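Local coordinates for protein exported gluconolactonase (Xanthomonas campestris pv. campestris, PDB 3DR2) that probably hydrolyses gluconolactone to gluconate as a calcium-binding, six-bladed beta-propeller lactonase of the SMP-30 family that forms a dimer, at residues A[122-126]-A[127-131]; A[153-156]-A[157-160]. All blocks are in the same frame, centred on the assembly; numbering follows the deposited sequence.

Contact 1: A[122-126]-A[127-131]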
loop_
_atom_site.group_PDB
_atom_site.type_symbol
_atom_site.label_atom_id
_atom_site.label_comp_id
_atom_site.label_asym_id
_atom_site.label_seq_id
_atom_site.Cartn_x
_atom_site.Cartn_y
_atom_site.Cartn_z
ATOM N N VAL A 122 12.850 -14.435 16.542
ATOM C CA VAL A 122 13.878 -15.135 15.777
ATOM C C VAL A 122 13.903 -14.626 14.341
ATOM O O VAL A 122 12.858 -14.470 13.715
ATOM C CB VAL A 122 13.649 -16.671 15.786
ATOM C CG1 VAL A 122 12.371 -17.033 15.042
ATOM C CG2 VAL A 122 14.841 -17.370 15.163
ATOM N N GLY A 123 15.098 -14.360 13.825
ATOM C CA GLY A 123 15.208 -13.854 12.469
ATOM C C GLY A 123 16.272 -14.539 11.638
ATOM O O GLY A 123 16.578 -14.103 10.525
ATOM N N ARG A 124 16.833 -15.617 12.169
ATOM C CA ARG A 124 17.876 -16.340 11.457
ATOM C C ARG A 124 17.808 -17.839 11.670
ATOM O O ARG A 124 17.188 -18.324 12.616
ATOM C CB ARG A 124 19.259 -15.856 11.910
ATOM C CG ARG A 124 19.577 -14.421 11.557
ATOM C CD ARG A 124 20.899 -13.955 12.177
ATOM N NE ARG A 124 21.167 -12.558 11.843
ATOM C CZ ARG A 124 21.722 -12.148 10.706
ATOM N NH1 ARG A 124 22.090 -13.029 9.784
ATOM N NH2 ARG A 124 21.876 -10.850 10.472
ATOM N N TYR A 125 18.451 -18.562 10.762
ATOM C CA TYR A 125 18.549 -20.006 10.843
ATOM C C TYR A 125 20.007 -20.310 10.524
ATOM O O TYR A 125 20.512 -19.911 9.477
ATOM C CB TYR A 125 17.659 -20.708 9.819
ATOM C CG TYR A 125 17.748 -22.208 9.960
ATOM C CD1 TYR A 125 17.206 -22.850 11.074
ATOM C CD2 TYR A 125 18.454 -22.978 9.034
ATOM C CE1 TYR A 125 17.368 -24.216 11.273
ATOM C CE2 TYR A 125 18.622 -24.355 9.224
ATOM C CZ TYR A 125 18.080 -24.961 10.346
ATOM O OH TYR A 125 18.265 -26.306 10.560
ATOM N N ALA A 126 20.685 -21.002 11.432
ATOM C CA ALA A 126 22.085 -21.329 11.210
ATOM C C ALA A 126 22.862 -20.054 10.880
ATOM O O ALA A 126 23.724 -20.046 9.999
ATOM C CB ALA A 126 22.205 -22.330 10.078
ATOM N N GLY A 127 22.534 -18.973 11.585
ATOM C CA GLY A 127 23.208 -17.704 11.381
ATOM C C GLY A 127 22.838 -16.898 10.146
ATOM O O GLY A 127 23.306 -15.770 9.987
ATOM N N LYS A 128 22.008 -17.463 9.273
ATOM C CA LYS A 128 21.597 -16.770 8.053
ATOM C C LYS A 128 20.167 -16.253 8.183
ATOM O O LYS A 128 19.319 -16.916 8.771
ATOM C CB LYS A 128 21.675 -17.721 6.855
ATOM C CG LYS A 128 23.063 -18.285 6.566
ATOM C CD LYS A 128 23.009 -19.265 5.397
ATOM C CE LYS A 128 24.364 -19.901 5.141
ATOM N NZ LYS A 128 24.342 -20.831 3.978
ATOM N N ARG A 129 19.898 -15.075 7.628
ATOM C CA ARG A 129 18.550 -14.513 7.702
ATOM C C ARG A 129 17.517 -15.417 7.036
ATOM O O ARG A 129 17.795 -16.062 6.023
ATOM C CB ARG A 129 18.495 -13.130 7.038
ATOM C CG ARG A 129 19.372 -12.068 7.691
ATOM C CD ARG A 129 19.076 -10.664 7.164
ATOM N NE ARG A 129 17.783 -10.150 7.619
ATOM C CZ ARG A 129 17.300 -8.948 7.305
ATOM N NH1 ARG A 129 18.002 -8.131 6.532
ATOM N NH2 ARG A 129 16.119 -8.556 7.765
ATOM N N LEU A 130 16.321 -15.461 7.619
ATOM C CA LEU A 130 15.220 -16.247 7.074
ATOM C C LEU A 130 14.827 -15.544 5.776
ATOM O O LEU A 130 15.197 -14.390 5.571
ATOM C CB LEU A 130 14.045 -16.234 8.052
ATOM C CG LEU A 130 14.290 -16.917 9.404
ATOM C CD1 LEU A 130 13.208 -16.524 10.404
ATOM C CD2 LEU A 130 14.308 -18.421 9.200
ATOM N N ASN A 131 14.080 -16.229 4.913
ATOM C CA ASN A 131 13.661 -15.642 3.637
ATOM C C ASN A 131 12.652 -14.506 3.842
ATOM O O ASN A 131 12.912 -13.353 3.509
ATOM C CB ASN A 131 13.036 -16.715 2.736
ATOM C CG ASN A 131 14.008 -17.832 2.378
ATOM O OD1 ASN A 131 15.194 -17.588 2.139
ATOM N ND2 ASN A 131 13.503 -19.059 2.313
HETATM O O HOH W 1 16.123 -11.575 9.700
#
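Y125 and K128 pair through their backbones in a tight antiparallel hairpin, with Y125 N donating to K128 O (2.7 Å) and K128 N returning a bond to Y125 O (2.9 Å). Between them A126 and G127 form a type I' turn; both have positive phi, as this turn requires, easy for glycine at 127 but less so for A126, which carries a CB. One step on, R124 and R129 make a non-hydrogen-bonded pair, and beyond it L130 N donates to G123 O at 3.2 Å. A water bridges the same G123 O to R129 NE, lying in the plane of that guanidinium. The R124 chain, extended from CG to NE, reaches across toward the turn, where NH1 makes a weak bond to G127 O (134° at the hydrogen). R129 CG sits over one face of the R124 guanidinium, toward its rim and 3.6 Å from NH1, the two guanidinium planes 44° apart. Apolar contact comes from L130, whose CD2 touches Y125 CB at 4.1 Å. The hairpin of strands 122-125 and 128-129 stands at the surface beside strand 169-174, where Y172 meets both the Y125 ring and L130; R129 NH2 bonds to R106 O, and R129 N to E165.

Contact 2: A[153-156]-A[157-160]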
loop_
_atom_site.group_PDB
_atom_site.type_symbol
_atom_site.label_atom_id
_atom_site.label_comp_id
_atom_site.label_asym_id
_atom_site.label_seq_id
_atom_site.Cartn_x
_atom_site.Cartn_y
_atom_site.Cartn_z
ATOM N N LEU A 153 10.934 -11.337 -0.600
ATOM C CA LEU A 153 12.226 -10.963 -1.173
ATOM C C LEU A 153 12.169 -10.671 -2.668
ATOM O O LEU A 153 13.187 -10.318 -3.270
ATOM C CB LEU A 153 13.244 -12.085 -0.958
ATOM C CG LEU A 153 13.539 -12.510 0.475
ATOM C CD1 LEU A 153 14.519 -13.687 0.465
ATOM C CD2 LEU A 153 14.116 -11.333 1.237
ATOM N N ARG A 154 10.993 -10.802 -3.269
ATOM C CA ARG A 154 10.882 -10.597 -4.704
ATOM C C ARG A 154 9.710 -9.729 -5.147
ATOM O O ARG A 154 9.194 -9.885 -6.253
ATOM C CB ARG A 154 10.837 -11.969 -5.385
ATOM C CG ARG A 154 12.144 -12.760 -5.188
ATOM C CD ARG A 154 11.981 -14.272 -5.349
ATOM N NE ARG A 154 13.258 -14.970 -5.161
ATOM C CZ ARG A 154 13.395 -16.293 -5.091
ATOM N NH1 ARG A 154 12.334 -17.082 -5.191
ATOM N NH2 ARG A 154 14.597 -16.833 -4.922
ATOM N N LYS A 155 9.298 -8.814 -4.276
ATOM C CA LYS A 155 8.198 -7.903 -4.569
ATOM C C LYS A 155 8.353 -6.676 -3.677
ATOM O O LYS A 155 8.122 -6.739 -2.468
ATOM C CB LYS A 155 6.848 -8.580 -4.309
ATOM C CG LYS A 155 5.648 -7.732 -4.721
ATOM C CD LYS A 155 4.354 -8.542 -4.755
ATOM C CE LYS A 155 4.351 -9.554 -5.899
ATOM N NZ LYS A 155 3.084 -10.342 -5.950
ATOM N N PRO A 156 8.767 -5.543 -4.267
ATOM C CA PRO A 156 8.975 -4.275 -3.563
ATOM C C PRO A 156 7.797 -3.828 -2.706
ATOM O O PRO A 156 7.981 -3.284 -1.618
ATOM C CB PRO A 156 9.260 -3.294 -4.700
ATOM C CG PRO A 156 9.943 -4.143 -5.701
ATOM C CD PRO A 156 9.112 -5.406 -5.692
ATOM N N SER A 157 6.584 -4.058 -3.193
ATOM C CA SER A 157 5.404 -3.648 -2.447
ATOM C C SER A 157 5.163 -4.494 -1.208
ATOM O O SER A 157 4.306 -4.155 -0.400
ATOM C CB SER A 157 4.164 -3.697 -3.342
ATOM O OG SER A 157 3.938 -5.010 -3.816
ATOM N N GLN A 158 5.916 -5.577 -1.049
ATOM C CA GLN A 158 5.734 -6.444 0.107
ATOM C C GLN A 158 7.009 -6.725 0.907
ATOM O O GLN A 158 7.074 -7.704 1.649
ATOM C CB GLN A 158 5.099 -7.766 -0.334
ATOM C CG GLN A 158 3.702 -7.609 -0.942
ATOM C CD GLN A 158 3.085 -8.940 -1.338
ATOM O OE1 GLN A 158 3.486 -9.992 -0.838
ATOM N NE2 GLN A 158 2.093 -8.898 -2.226
ATOM N N GLY A 159 8.014 -5.870 0.765
ATOM C CA GLY A 159 9.243 -6.068 1.515
ATOM C C GLY A 159 10.410 -5.404 0.830
ATOM O O GLY A 159 10.222 -4.457 0.068
ATOM N N CYS A 160 11.623 -5.870 1.113
ATOM C CA CYS A 160 12.790 -5.312 0.452
ATOM C C CYS A 160 13.453 -6.421 -0.348
ATOM O O CYS A 160 13.857 -7.448 0.206
ATOM C CB CYS A 160 13.800 -4.715 1.438
ATOM S SG CYS A 160 15.211 -4.073 0.473
#
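K155 and Q158 lie side by side and point the same way, the methylene chain of the lysine running along the amide of the glutamine. K155 CD is 3.4 Å from Q158 NE2, and the bend at chi3 (-69°) turns the end of the lysine away from the amide, leaving NZ 4.1 Å from NE2. The glutamine is extended beyond CG, which carries its flat amide out to this level. S157 meets the lysine nearer its root: OG stands between the backbone N and the carbonyl carbon (chi1 61°) and lies 3.3 Å from K155 CG. These side chains are brought together by a tight turn with 3-10 character at P156 and S157, closed by Q158 N donating to K155 O at 2.9 Å. Proline suits the second position, since its ring fixes phi near the helical value and its nitrogen has no hydrogen to offer. At G159 a CB would press against the carbonyl O of Q158, so glycine fits. L153, buried, sends CD2 to 4.0 Å from C160 O, while the CB of C160 points away from 153-156. C160 SG forms a disulfide with C5 of the second subunit, whose R68 donates from NH1 to P156 O and from NH2 to G159 O.

Contact 1 closes before contact 2 opens, and their centres are about 18 Å apart. The first is a two-stranded hairpin that follows strand 118-120; the second lies in the long loop from strand 144-147 to strand 169-174, whose four-stranded sheet also includes 136-138 and 182-187. Both fall inside the SMP-30/gluconolactonase region. They meet where N131 O packs against L153 CG, and R107 and P164 neighbour both contacts. The hairpin touches no other chain of the assembly, whereas the turn faces the second subunit. The surface hairpin and the loop that binds the second subunit are thus joined through N131 and L153.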